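Local coordinates for protein thiosulfate sulfurtransferase (Pseudomonas aeruginosa, PDB 1YT8) that probably transfers sulfur from thiosulfate to cyanide, as a thiosulfate sulfurtransferase built from repeated rhodanese-like domains, at residues Q138-A143 with R188-C193; V148-R153 with A172-R177. One frame throughout, in Å; residues are numbered along the deposited sequence.

Contact 1: residues Q138-A143 with R188-C193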
loop_
_atom_site.group_PDB
_atom_site.type_symbol
_atom_site.label_atom_id
_atom_site.label_comp_id
_atom_site.label_asym_id
_atom_site.label_seq_id
_atom_site.Cartn_x
_atom_site.Cartn_y
_atom_site.Cartn_z
ATOM N N GLN A 138 9.729 -9.415 -27.548
ATOM C CA GLN A 138 9.541 -10.803 -27.970
ATOM C C GLN A 138 10.554 -11.131 -29.071
ATOM O O GLN A 138 11.110 -12.227 -29.115
ATOM C CB GLN A 138 8.128 -11.016 -28.513
ATOM C CG GLN A 138 7.874 -12.426 -29.051
ATOM C CD GLN A 138 8.000 -13.486 -27.972
ATOM O OE1 GLN A 138 8.992 -14.221 -27.903
ATOM N NE2 GLN A 138 6.995 -13.560 -27.110
ATOM N N ALA A 139 10.783 -10.175 -29.968
ATOM C CA ALA A 139 11.733 -10.385 -31.056
ATOM C C ALA A 139 13.142 -10.555 -30.494
ATOM O O ALA A 139 13.914 -11.389 -30.975
ATOM C CB ALA A 139 11.681 -9.208 -32.042
ATOM N N LEU A 140 13.478 -9.769 -29.473
ATOM C CA LEU A 140 14.790 -9.871 -28.841
ATOM C C LEU A 140 14.975 -11.277 -28.263
ATOM O O LEU A 140 16.060 -11.858 -28.339
ATOM C CB LEU A 140 14.937 -8.819 -27.732
ATOM C CG LEU A 140 15.140 -7.376 -28.207
ATOM C CD1 LEU A 140 15.074 -6.421 -27.026
ATOM C CD2 LEU A 140 16.489 -7.259 -28.913
ATOM N N LEU A 141 13.912 -11.825 -27.684
ATOM C CA LEU A 141 13.972 -13.170 -27.119
ATOM C C LEU A 141 14.149 -14.188 -28.251
ATOM O O LEU A 141 14.934 -15.132 -28.128
ATOM C CB LEU A 141 12.692 -13.479 -26.335
ATOM C CG LEU A 141 12.444 -12.661 -25.062
ATOM C CD1 LEU A 141 11.092 -13.026 -24.468
ATOM C CD2 LEU A 141 13.554 -12.929 -24.064
ATOM N N ASP A 142 13.427 -13.989 -29.349
ATOM C CA ASP A 142 13.519 -14.894 -30.497
ATOM C C ASP A 142 14.908 -14.813 -31.134
ATOM O O ASP A 142 15.337 -15.729 -31.837
ATOM C CB ASP A 142 12.468 -14.545 -31.563
ATOM C CG ASP A 142 11.037 -14.685 -31.058
ATOM O OD1 ASP A 142 10.806 -15.442 -30.094
ATOM O OD2 ASP A 142 10.138 -14.043 -31.644
ATOM N N ALA A 143 15.604 -13.708 -30.886
ATOM C CA ALA A 143 16.933 -13.500 -31.446
ATOM C C ALA A 143 18.036 -13.908 -30.478
ATOM O O ALA A 143 19.222 -13.800 -30.798
ATOM C CB ALA A 143 17.100 -12.036 -31.841
ATOM N N ARG A 188 21.561 -5.418 -22.721
ATOM C CA ARG A 188 20.394 -4.556 -22.574
ATOM C C ARG A 188 19.702 -4.878 -21.260
ATOM O O ARG A 188 19.643 -6.038 -20.847
ATOM C CB ARG A 188 19.388 -4.790 -23.702
ATOM C CG ARG A 188 19.923 -4.574 -25.097
ATOM C CD ARG A 188 18.783 -4.493 -26.098
ATOM N NE ARG A 188 17.875 -3.415 -25.736
ATOM C CZ ARG A 188 17.267 -2.616 -26.604
ATOM N NH1 ARG A 188 17.461 -2.761 -27.906
ATOM N NH2 ARG A 188 16.471 -1.658 -26.159
ATOM N N VAL A 189 19.177 -3.849 -20.607
ATOM C CA VAL A 189 18.447 -4.032 -19.363
ATOM C C VAL A 189 17.040 -3.523 -19.628
ATOM O O VAL A 189 16.843 -2.365 -20.013
ATOM C CB VAL A 189 19.093 -3.255 -18.192
ATOM C CG1 VAL A 189 18.196 -3.322 -16.952
ATOM C CG2 VAL A 189 20.452 -3.862 -17.865
ATOM N N ILE A 190 16.072 -4.413 -19.454
ATOM C CA ILE A 190 14.667 -4.104 -19.674
ATOM C C ILE A 190 13.940 -4.269 -18.344
ATOM O O ILE A 190 14.065 -5.306 -17.694
ATOM C CB ILE A 190 14.063 -5.074 -20.710
ATOM C CG1 ILE A 190 14.813 -4.939 -22.040
ATOM C CG2 ILE A 190 12.578 -4.788 -20.897
ATOM C CD1 ILE A 190 14.469 -6.013 -23.058
ATOM N N VAL A 191 13.196 -3.246 -17.932
ATOM C CA VAL A 191 12.460 -3.301 -16.670
ATOM C C VAL A 191 10.959 -3.394 -16.939
ATOM O O VAL A 191 10.427 -2.659 -17.774
ATOM C CB VAL A 191 12.719 -2.036 -15.799
ATOM C CG1 VAL A 191 12.023 -2.186 -14.446
ATOM C CG2 VAL A 191 14.226 -1.814 -15.603
ATOM N N ASN A 192 10.276 -4.300 -16.240
ATOM C CA ASN A 192 8.837 -4.441 -16.417
ATOM C C ASN A 192 8.117 -4.485 -15.081
ATOM O O ASN A 192 8.727 -4.661 -14.032
ATOM C CB ASN A 192 8.482 -5.736 -17.172
ATOM C CG ASN A 192 8.458 -6.966 -16.260
ATOM O OD1 ASN A 192 9.479 -7.620 -16.043
ATOM N ND2 ASN A 192 7.283 -7.274 -15.708
ATOM N N CYS A 193 6.808 -4.293 -15.144
ATOM C CA CYS A 193 5.943 -4.412 -13.988
ATOM C C CYS A 193 4.681 -4.963 -14.640
ATOM O O CYS A 193 4.769 -5.518 -15.742
ATOM C CB CYS A 193 5.722 -3.066 -13.269
ATOM S SG CYS A 193 4.625 -1.859 -14.024
#
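Leu140 meets Ile190 and Arg188 through a single methyl, CD1. The apolar part is one methyl pair, Leu140 CD1 to Ile190 CD1 at 4.0 Å, with the two side chains crossing at a slant. The same leucine methyl lies 4.3 Å from Arg188 CD and stands over one face of the Arg188 guanidinium, 4.1 Å above its plane and shifted toward the rim. The arginine therefore contributes its aliphatic portion and the margin of its flat end, and the contact is hydrophobic packing alongside a charge. Leu140 CB already points to the strand, and CG, anti to the carbonyl carbon (chi1 -74°), carries CD1 on to it. At 9.9 Å, the CA atoms of Leu140 and Arg188 are the nearest pair between the two backbones, so the gap is bridged by side chains alone; about 102 Å² is buried in all.

This is one helix-covered face of the parallel sheet in a rhodanese-like domain, with helix 134-142 lying against the central strand 188-192. Leu132 of the edge strand 131-132 touches Leu140, Arg188 and Ile190, adding to the apolar packing. Val189 and Val191 of the strand instead pack on helix 197-208, which covers the other face.

Further out, the strand runs on into the sulfite pocket. Asn192 ND2 donates to Cys193 O at 3.1 Å; the N-H...O angle is 164°, and the donor stands above the carbonyl plane while the acceptor lies close to the amide plane. The same nitrogen is hydrogen-bonded to Asp151 OD2, a second hold on the amide just before the cysteine. Cys193 SG is linked covalently to the sulfite sulfur, consistent with the cysteine-bearing loop that follows this strand in rhodanese domains.

Contact 2: residues V148-R153 with A172-R177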
loop_
_atom_site.group_PDB
_atom_site.type_symbol
_atom_site.label_atom_id
_atom_site.label_comp_id
_atom_site.label_asym_id
_atom_site.label_seq_id
_atom_site.Cartn_x
_atom_site.Cartn_y
_atom_site.Cartn_z
ATOM N N VAL A 148 18.554 -8.697 -20.278
ATOM C CA VAL A 148 17.925 -9.265 -19.096
ATOM C C VAL A 148 16.656 -8.470 -18.851
ATOM O O VAL A 148 16.613 -7.261 -19.091
ATOM C CB VAL A 148 18.846 -9.202 -17.849
ATOM C CG1 VAL A 148 20.054 -10.111 -18.059
ATOM C CG2 VAL A 148 19.287 -7.774 -17.576
ATOM N N ILE A 149 15.607 -9.161 -18.419
ATOM C CA ILE A 149 14.330 -8.520 -18.137
ATOM C C ILE A 149 14.164 -8.576 -16.628
ATOM O O ILE A 149 14.079 -9.656 -16.043
ATOM C CB ILE A 149 13.169 -9.262 -18.836
ATOM C CG1 ILE A 149 13.429 -9.304 -20.348
ATOM C CG2 ILE A 149 11.841 -8.553 -18.554
ATOM C CD1 ILE A 149 12.347 -9.999 -21.166
ATOM N N LEU A 150 14.138 -7.404 -16.003
ATOM C CA LEU A 150 14.016 -7.305 -14.554
ATOM C C LEU A 150 12.621 -6.835 -14.159
ATOM O O LEU A 150 12.160 -5.785 -14.609
ATOM C CB LEU A 150 15.073 -6.341 -14.015
ATOM C CG LEU A 150 16.482 -6.567 -14.586
ATOM C CD1 LEU A 150 17.448 -5.584 -13.948
ATOM C CD2 LEU A 150 16.938 -7.999 -14.335
ATOM N N ASP A 151 11.963 -7.625 -13.314
ATOM C CA ASP A 151 10.611 -7.339 -12.845
ATOM C C ASP A 151 10.684 -6.548 -11.538
ATOM O O ASP A 151 11.139 -7.069 -10.515
ATOM C CB ASP A 151 9.874 -8.659 -12.632
ATOM C CG ASP A 151 8.379 -8.485 -12.557
ATOM O OD1 ASP A 151 7.923 -7.621 -11.781
ATOM O OD2 ASP A 151 7.663 -9.222 -13.270
ATOM N N ALA A 152 10.216 -5.300 -11.575
ATOM C CA ALA A 152 10.277 -4.397 -10.420
ATOM C C ALA A 152 9.183 -4.500 -9.359
ATOM O O ALA A 152 9.165 -3.709 -8.412
ATOM C CB ALA A 152 10.362 -2.949 -10.917
ATOM N N ARG A 153 8.281 -5.463 -9.504
ATOM C CA ARG A 153 7.190 -5.635 -8.547
ATOM C C ARG A 153 7.613 -6.470 -7.341
ATOM O O ARG A 153 8.775 -6.856 -7.213
ATOM C CB ARG A 153 6.007 -6.324 -9.233
ATOM C CG ARG A 153 5.476 -5.598 -10.467
ATOM C CD ARG A 153 4.443 -6.456 -11.174
ATOM N NE ARG A 153 5.051 -7.632 -11.800
ATOM C CZ ARG A 153 4.377 -8.729 -12.132
ATOM N NH1 ARG A 153 3.070 -8.807 -11.895
ATOM N NH2 ARG A 153 5.005 -9.749 -12.699
ATOM N N ALA A 172 13.470 -0.747 -5.619
ATOM C CA ALA A 172 14.627 -0.146 -4.962
ATOM C C ALA A 172 15.921 -0.941 -5.117
ATOM O O ALA A 172 17.006 -0.395 -4.937
ATOM C CB ALA A 172 14.330 0.082 -3.485
ATOM N N GLU A 173 15.806 -2.219 -5.459
ATOM C CA GLU A 173 16.971 -3.083 -5.625
ATOM C C GLU A 173 17.667 -2.915 -6.981
ATOM O O GLU A 173 18.816 -3.315 -7.144
ATOM C CB GLU A 173 16.565 -4.556 -5.474
ATOM C CG GLU A 173 15.854 -4.932 -4.172
ATOM C CD GLU A 173 16.748 -4.836 -2.943
ATOM O OE1 GLU A 173 17.979 -5.007 -3.080
ATOM O OE2 GLU A 173 16.214 -4.612 -1.835
ATOM N N LEU A 174 16.978 -2.324 -7.951
ATOM C CA LEU A 174 17.535 -2.163 -9.294
ATOM C C LEU A 174 18.943 -1.578 -9.398
ATOM O O LEU A 174 19.839 -2.215 -9.956
ATOM C CB LEU A 174 16.561 -1.359 -10.165
ATOM C CG LEU A 174 15.277 -2.126 -10.524
ATOM C CD1 LEU A 174 14.260 -1.171 -11.117
ATOM C CD2 LEU A 174 15.599 -3.247 -11.514
ATOM N N VAL A 175 19.151 -0.378 -8.871
ATOM C CA VAL A 175 20.468 0.245 -8.948
ATOM C C VAL A 175 21.515 -0.547 -8.165
ATOM O O VAL A 175 22.689 -0.590 -8.542
ATOM C CB VAL A 175 20.408 1.701 -8.430
ATOM C CG1 VAL A 175 21.797 2.328 -8.430
ATOM C CG2 VAL A 175 19.472 2.511 -9.319
ATOM N N LEU A 176 21.085 -1.195 -7.089
ATOM C CA LEU A 176 21.995 -1.978 -6.256
ATOM C C LEU A 176 22.429 -3.320 -6.856
ATOM O O LEU A 176 23.581 -3.725 -6.699
ATOM C CB LEU A 176 21.357 -2.245 -4.889
ATOM C CG LEU A 176 22.151 -3.078 -3.869
ATOM C CD1 LEU A 176 23.377 -2.305 -3.402
ATOM C CD2 LEU A 176 21.265 -3.406 -2.673
ATOM N N ARG A 177 21.518 -4.002 -7.547
ATOM C CA ARG A 177 21.818 -5.325 -8.097
ATOM C C ARG A 177 22.172 -5.430 -9.578
ATOM O O ARG A 177 22.719 -6.448 -10.001
ATOM C CB ARG A 177 20.630 -6.256 -7.852
ATOM C CG ARG A 177 19.970 -6.105 -6.491
ATOM C CD ARG A 177 20.744 -6.796 -5.393
ATOM N NE ARG A 177 20.129 -6.543 -4.093
ATOM C CZ ARG A 177 20.552 -7.067 -2.947
ATOM N NH1 ARG A 177 21.597 -7.885 -2.935
ATOM N NH2 ARG A 177 19.941 -6.757 -1.810
#
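In the apolar layer between the parallel sheet and helix 174-181 of a rhodanese-like domain, Leu174 packs on Leu150 and Ala152. Leu174 CD2 approaches Leu150 CD1 to 3.8 Å and Leu150 CB to 4.0 Å, the two side chains running antiparallel alongside one another. The other methyl, Leu174 CD1, comes within 4.3 Å of Ala152 CB, so one methyl faces the strand residue Leu150 and the other the loop residue Ala152 just beyond the strand. All three residues are buried. The helix forms part of the connection that leads from strand 147-151, by way of edge strand 167-168, back to strand 188-192, whose Val189 touches Leu150 and whose Val191 touches Ala152.

Each segment also carries a salt bridge of its own. Asp151 OD1 takes the backbone N of Arg153, an Asx turn, and also Arg153 NE at 2.9 Å; Arg153 NH2 reaches Asp151 OD2 at 2.8 Å, a side-on, two-nitrogen grip with the carboxylate near the guanidinium plane. On the helix side, Arg177 directs NE and NH2 at one oxygen, Glu173 OE1, with NE at 2.8 Å from it. Glu173 OE2 pairs with Arg334, linking this segment to helix 334-344 in the next rhodanese-like range.

In the fold
From edge strand 131-132 the chain enters helix 134-142, then strand 147-151. It goes on through helix 155-160, edge strand 167-168 and helix 174-181 before entering strand 188-192. Contact 2 closes a short loop of 18 intervening residues. Contact 1 spans 44 and encloses it completely, so the two are nested and do not cross. Their strands are parallel neighbours, joined by probable hydrogen bonds such as Ile190 O to Leu150 N at 2.7 Å. The helices lie on opposite faces of that sheet: contact 1 joins helix 134-142 to one face, contact 2 helix 174-181 to the other, and the centres of the two contacts are about 14 Å apart.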